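PDB 5DMM: homocysteine S-methyltransferase from Escherichia coli, which catalyses transfer of a methyl group from S-methylmethionine, or less efficiently S-adenosylmethionine, to homocysteine, yielding methionine with the help of zinc. Local coordinates for residues S40-R52 with L91-R103. Sequence-based numbering, arbitrary orientation.
Sequences SAKVLVENPELIR and LIGKSVELARKAR
Leu44 and Leu98 each set CG opposite their own carbonyl carbon (chi1 -67° in Leu98), and from facing helices the two branched ends interlock, Leu44 CD2 lying 3.6 Å from Leu98 CD1. Each is a knob in a hole of the other segment. Leu44 enters among Leu91, Lys94, Ser95 and Leu98: its CD1 rests 3.5 Å from Leu91 O, while CD2 reaches over the backbone at Ser95. Leu98 sits among Leu44, Pro48, Ile51 and Arg52, its CD1 3.7 Å from Pro48 CB, with Ile51 meeting it nearly at a right angle. Leucine suits both places because its fork touches two neighbours at once. An alanine in place of Leu98 would probably open a gap between Leu44, Pro48 and Ile51, leaving the Leu44 fork without its mate. Pro48 opens helix 48-61 and offers a compact ring to the packing, but, having no N-H, it cannot serve Leu44 O four residues back, a carbonyl the contact buries without a partner. Lys94 bends at its second torsion to lay its methylenes against Leu44 and Pro48; its NZ stops 3.7 Å from Leu44 O, without bonding to it. At the N-terminal end of segment 91-103, Leu91 CD2 meets Val45 CG2 at 3.9 Å. Farther along, the aliphatic part of Arg52 passes Leu98 O, and small Ala102 lets the backbone come close, its CB 3.5 Å from Arg52 O. The chain leaves helical geometry at Asn47, and the short helical segments 40-46 and 48-52 on either side of it both pack against helix 91-103, crossing it at 59° and -51°. Ile92, pointing away, and Val96 touch helix 143-159. This is largely apolar helix-to-helix packing in the outer layer of a TIM barrel, the fold of the homocysteine methyltransferase family, joining helices that precede and follow strand 65-67.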
loop_
_atom_site.group_PDB
_atom_site.type_symbol
_atom_site.label_atom_id
_atom_site.label_comp_id
_atom_site.label_asym_id
_atom_site.label_seq_id
_atom_site.Cartn_x
_atom_site.Cartn_y
_atom_site.Cartn_z
ATOM N N SER A 40 12.788 -0.514 -8.882
ATOM C CA SER A 40 12.717 0.755 -8.154
ATOM C C SER A 40 14.107 1.331 -7.844
ATOM O O SER A 40 14.283 2.544 -7.838
ATOM C CB SER A 40 11.904 0.595 -6.859
ATOM O OG SER A 40 12.420 -0.437 -6.042
ATOM N N ALA A 41 15.094 0.470 -7.610
ATOM C CA ALA A 41 16.440 0.940 -7.312
ATOM C C ALA A 41 17.024 1.696 -8.507
ATOM O O ALA A 41 17.706 2.706 -8.336
ATOM C CB ALA A 41 17.344 -0.226 -6.918
ATOM N N LYS A 42 16.736 1.209 -9.711
ATOM C CA LYS A 42 17.218 1.859 -10.917
ATOM C C LYS A 42 16.454 3.144 -11.180
ATOM O O LYS A 42 17.046 4.194 -11.398
ATOM C CB LYS A 42 17.102 0.939 -12.133
ATOM C CG LYS A 42 17.624 1.597 -13.416
ATOM C CD LYS A 42 17.599 0.662 -14.610
ATOM C CE LYS A 42 16.230 0.656 -15.276
ATOM N NZ LYS A 42 16.183 -0.247 -16.467
ATOM N N VAL A 43 15.129 3.070 -11.162
ATOM C CA VAL A 43 14.332 4.245 -11.516
ATOM C C VAL A 43 14.474 5.361 -10.480
ATOM O O VAL A 43 14.487 6.542 -10.834
ATOM C CB VAL A 43 12.842 3.882 -11.699
ATOM C CG1 VAL A 43 12.020 5.118 -12.061
ATOM C CG2 VAL A 43 12.696 2.828 -12.792
ATOM N N LEU A 44 14.601 5.003 -9.203
ATOM C CA LEU A 44 14.749 6.017 -8.162
ATOM C C LEU A 44 16.057 6.780 -8.349
ATOM O O LEU A 44 16.163 7.960 -8.015
ATOM C CB LEU A 44 14.697 5.382 -6.771
ATOM C CG LEU A 44 13.292 5.092 -6.238
ATOM C CD1 LEU A 44 13.397 4.221 -4.982
ATOM C CD2 LEU A 44 12.572 6.386 -5.918
ATOM N N VAL A 45 17.040 6.098 -8.910
ATOM C CA VAL A 45 18.330 6.715 -9.186
ATOM C C VAL A 45 18.347 7.431 -10.539
ATOM O O VAL A 45 18.715 8.605 -10.627
ATOM C CB VAL A 45 19.456 5.669 -9.125
ATOM C CG1 VAL A 45 20.749 6.219 -9.725
ATOM C CG2 VAL A 45 19.684 5.219 -7.669
ATOM N N GLU A 46 17.916 6.745 -11.588
ATOM C CA GLU A 46 18.118 7.254 -12.945
ATOM C C GLU A 46 16.984 8.136 -13.468
ATOM O O GLU A 46 17.215 9.046 -14.262
ATOM C CB GLU A 46 18.355 6.081 -13.895
ATOM C CG GLU A 46 19.632 5.307 -13.562
ATOM C CD GLU A 46 19.876 4.128 -14.486
ATOM O OE1 GLU A 46 19.171 4.019 -15.509
ATOM O OE2 GLU A 46 20.775 3.306 -14.189
ATOM N N ASN A 47 15.758 7.874 -13.028
ATOM C CA ASN A 47 14.616 8.680 -13.464
ATOM C C ASN A 47 13.623 9.016 -12.342
ATOM O O ASN A 47 12.422 8.767 -12.480
ATOM C CB ASN A 47 13.879 7.964 -14.607
ATOM C CG ASN A 47 14.631 8.049 -15.924
ATOM O OD1 ASN A 47 15.191 7.056 -16.400
ATOM N ND2 ASN A 47 14.662 9.239 -16.508
ATOM N N PRO A 48 14.108 9.609 -11.243
ATOM C CA PRO A 48 13.179 9.870 -10.140
ATOM C C PRO A 48 12.092 10.866 -10.533
ATOM O O PRO A 48 11.016 10.863 -9.936
ATOM C CB PRO A 48 14.082 10.446 -9.044
ATOM C CG PRO A 48 15.256 11.000 -9.780
ATOM C CD PRO A 48 15.474 10.062 -10.922
ATOM N N GLU A 49 12.360 11.688 -11.543
ATOM C CA GLU A 49 11.372 12.668 -11.967
ATOM C C GLU A 49 10.145 11.994 -12.589
ATOM O O GLU A 49 9.041 12.541 -12.544
ATOM C CB GLU A 49 11.994 13.662 -12.944
ATOM C CG GLU A 49 12.279 13.090 -14.320
ATOM C CD GLU A 49 13.529 12.210 -14.385
ATOM O OE1 GLU A 49 14.378 12.264 -13.454
ATOM O OE2 GLU A 49 13.651 11.467 -15.389
ATOM N N LEU A 50 10.313 10.801 -13.151
ATOM C CA LEU A 50 9.162 10.117 -13.737
ATOM C C LEU A 50 8.266 9.561 -12.633
ATOM O O LEU A 50 7.054 9.573 -12.767
ATOM C CB LEU A 50 9.594 9.002 -14.689
ATOM C CG LEU A 50 10.289 9.468 -15.975
ATOM C CD1 LEU A 50 10.633 8.273 -16.838
ATOM C CD2 LEU A 50 9.410 10.455 -16.750
ATOM N N ILE A 51 8.860 9.089 -11.543
ATOM C CA ILE A 51 8.068 8.624 -10.397
ATOM C C ILE A 51 7.249 9.774 -9.804
ATOM O O ILE A 51 6.056 9.624 -9.491
ATOM C CB ILE A 51 8.980 7.991 -9.324
ATOM C CG1 ILE A 51 9.521 6.649 -9.830
ATOM C CG2 ILE A 51 8.229 7.794 -8.006
ATOM C CD1 ILE A 51 10.527 5.992 -8.857
ATOM N N ARG A 52 7.892 10.927 -9.655
ATOM C CA ARG A 52 7.215 12.121 -9.164
ATOM C C ARG A 52 6.070 12.520 -10.102
ATOM O O ARG A 52 4.985 12.896 -9.642
ATOM C CB ARG A 52 8.220 13.269 -9.018
ATOM C CG ARG A 52 7.656 14.589 -8.516
ATOM C CD ARG A 52 8.529 15.745 -9.031
ATOM N NE ARG A 52 8.358 15.895 -10.483
ATOM C CZ ARG A 52 9.335 16.142 -11.359
ATOM N NH1 ARG A 52 10.593 16.285 -10.961
ATOM N NH2 ARG A 52 9.047 16.246 -12.649
ATOM N N LEU A 91 17.277 5.306 -0.570
ATOM C CA LEU A 91 16.373 5.150 -1.701
ATOM C C LEU A 91 14.937 5.023 -1.206
ATOM O O LEU A 91 14.007 5.529 -1.837
ATOM C CB LEU A 91 16.750 3.935 -2.541
ATOM C CG LEU A 91 18.084 4.083 -3.271
ATOM C CD1 LEU A 91 18.338 2.882 -4.150
ATOM C CD2 LEU A 91 18.055 5.340 -4.107
ATOM N N ILE A 92 14.765 4.351 -0.075
ATOM C CA ILE A 92 13.433 4.222 0.511
ATOM C C ILE A 92 12.911 5.608 0.863
ATOM O O ILE A 92 11.761 5.959 0.537
ATOM C CB ILE A 92 13.455 3.308 1.744
ATOM C CG1 ILE A 92 13.754 1.865 1.316
ATOM C CG2 ILE A 92 12.127 3.387 2.498
ATOM C CD1 ILE A 92 14.309 1.013 2.430
ATOM N N GLY A 93 13.762 6.404 1.503
ATOM C CA GLY A 93 13.398 7.760 1.870
ATOM C C GLY A 93 13.081 8.614 0.651
ATOM O O GLY A 93 12.140 9.423 0.665
ATOM N N LYS A 94 13.863 8.427 -0.406
ATOM C CA LYS A 94 13.645 9.126 -1.667
ATOM C C LYS A 94 12.251 8.857 -2.247
ATOM O O LYS A 94 11.638 9.755 -2.821
ATOM C CB LYS A 94 14.701 8.721 -2.685
ATOM C CG LYS A 94 14.570 9.426 -4.025
ATOM C CD LYS A 94 14.915 10.901 -3.909
ATOM C CE LYS A 94 15.261 11.498 -5.269
ATOM N NZ LYS A 94 16.518 10.927 -5.825
ATOM N N SER A 95 11.760 7.631 -2.081
ATOM C CA SER A 95 10.445 7.267 -2.614
ATOM C C SER A 95 9.356 8.112 -1.955
ATOM O O SER A 95 8.360 8.455 -2.602
ATOM C CB SER A 95 10.162 5.763 -2.433
ATOM O OG SER A 95 9.770 5.433 -1.106
ATOM N N VAL A 96 9.561 8.452 -0.682
ATOM C CA VAL A 96 8.649 9.311 0.072
ATOM C C VAL A 96 8.810 10.755 -0.362
ATOM O O VAL A 96 7.836 11.467 -0.552
ATOM C CB VAL A 96 8.892 9.230 1.590
ATOM C CG1 VAL A 96 7.844 10.081 2.353
ATOM C CG2 VAL A 96 8.829 7.785 2.058
ATOM N N GLU A 97 10.057 11.179 -0.519
ATOM C CA GLU A 97 10.352 12.540 -0.930
ATOM C C GLU A 97 9.683 12.876 -2.268
ATOM O O GLU A 97 9.122 13.956 -2.429
ATOM C CB GLU A 97 11.871 12.736 -1.021
ATOM C CG GLU A 97 12.322 14.131 -1.387
ATOM C CD GLU A 97 13.828 14.189 -1.640
ATOM O OE1 GLU A 97 14.589 13.510 -0.910
ATOM O OE2 GLU A 97 14.253 14.891 -2.588
ATOM N N LEU A 98 9.730 11.943 -3.216
ATOM C CA LEU A 98 9.172 12.198 -4.548
ATOM C C LEU A 98 7.657 12.311 -4.488
ATOM O O LEU A 98 7.066 13.112 -5.211
ATOM C CB LEU A 98 9.572 11.102 -5.533
ATOM C CG LEU A 98 11.060 11.048 -5.883
ATOM C CD1 LEU A 98 11.376 9.752 -6.611
ATOM C CD2 LEU A 98 11.418 12.258 -6.761
ATOM N N ALA A 99 7.022 11.527 -3.623
ATOM C CA ALA A 99 5.573 11.644 -3.477
ATOM C C ALA A 99 5.219 12.961 -2.785
ATOM O O ALA A 99 4.218 13.605 -3.123
ATOM C CB ALA A 99 4.994 10.442 -2.691
ATOM N N ARG A 100 6.029 13.359 -1.808
ATOM C CA ARG A 100 5.780 14.616 -1.110
ATOM C C ARG A 100 5.980 15.796 -2.067
ATOM O O ARG A 100 5.243 16.784 -2.003
ATOM C CB ARG A 100 6.693 14.747 0.115
ATOM C CG ARG A 100 6.423 13.700 1.203
ATOM C CD ARG A 100 7.387 13.875 2.363
ATOM N NE ARG A 100 7.203 15.186 2.972
ATOM C CZ ARG A 100 8.090 15.798 3.750
ATOM N NH1 ARG A 100 9.256 15.225 4.023
ATOM N NH2 ARG A 100 7.804 16.993 4.252
ATOM N N LYS A 101 6.969 15.684 -2.954
ATOM C CA LYS A 101 7.208 16.720 -3.960
ATOM C C LYS A 101 6.028 16.837 -4.916
ATOM O O LYS A 101 5.648 17.942 -5.290
ATOM C CB LYS A 101 8.486 16.439 -4.758
ATOM C CG LYS A 101 9.787 16.548 -3.958
ATOM C CD LYS A 101 10.159 17.983 -3.648
ATOM C CE LYS A 101 11.566 18.074 -3.056
ATOM N NZ LYS A 101 12.606 17.504 -3.965
ATOM N N ALA A 102 5.450 15.701 -5.310
ATOM C CA ALA A 102 4.270 15.713 -6.172
ATOM C C ALA A 102 3.062 16.351 -5.472
ATOM O O ALA A 102 2.259 17.042 -6.104
ATOM C CB ALA A 102 3.924 14.302 -6.633
ATOM N N ARG A 103 2.943 16.116 -4.167
ATOM C CA ARG A 103 1.886 16.729 -3.369
ATOM C C ARG A 103 2.060 18.247 -3.291
ATOM O O ARG A 103 1.083 18.999 -3.392
ATOM C CB ARG A 103 1.858 16.133 -1.963
ATOM C CG ARG A 103 0.810 16.778 -1.054
ATOM C CD ARG A 103 0.669 16.021 0.270
ATOM N NE ARG A 103 1.908 16.036 1.044
ATOM C CZ ARG A 103 2.109 15.312 2.141
ATOM N NH1 ARG A 103 1.149 14.509 2.592
ATOM N NH2 ARG A 103 3.270 15.384 2.780
#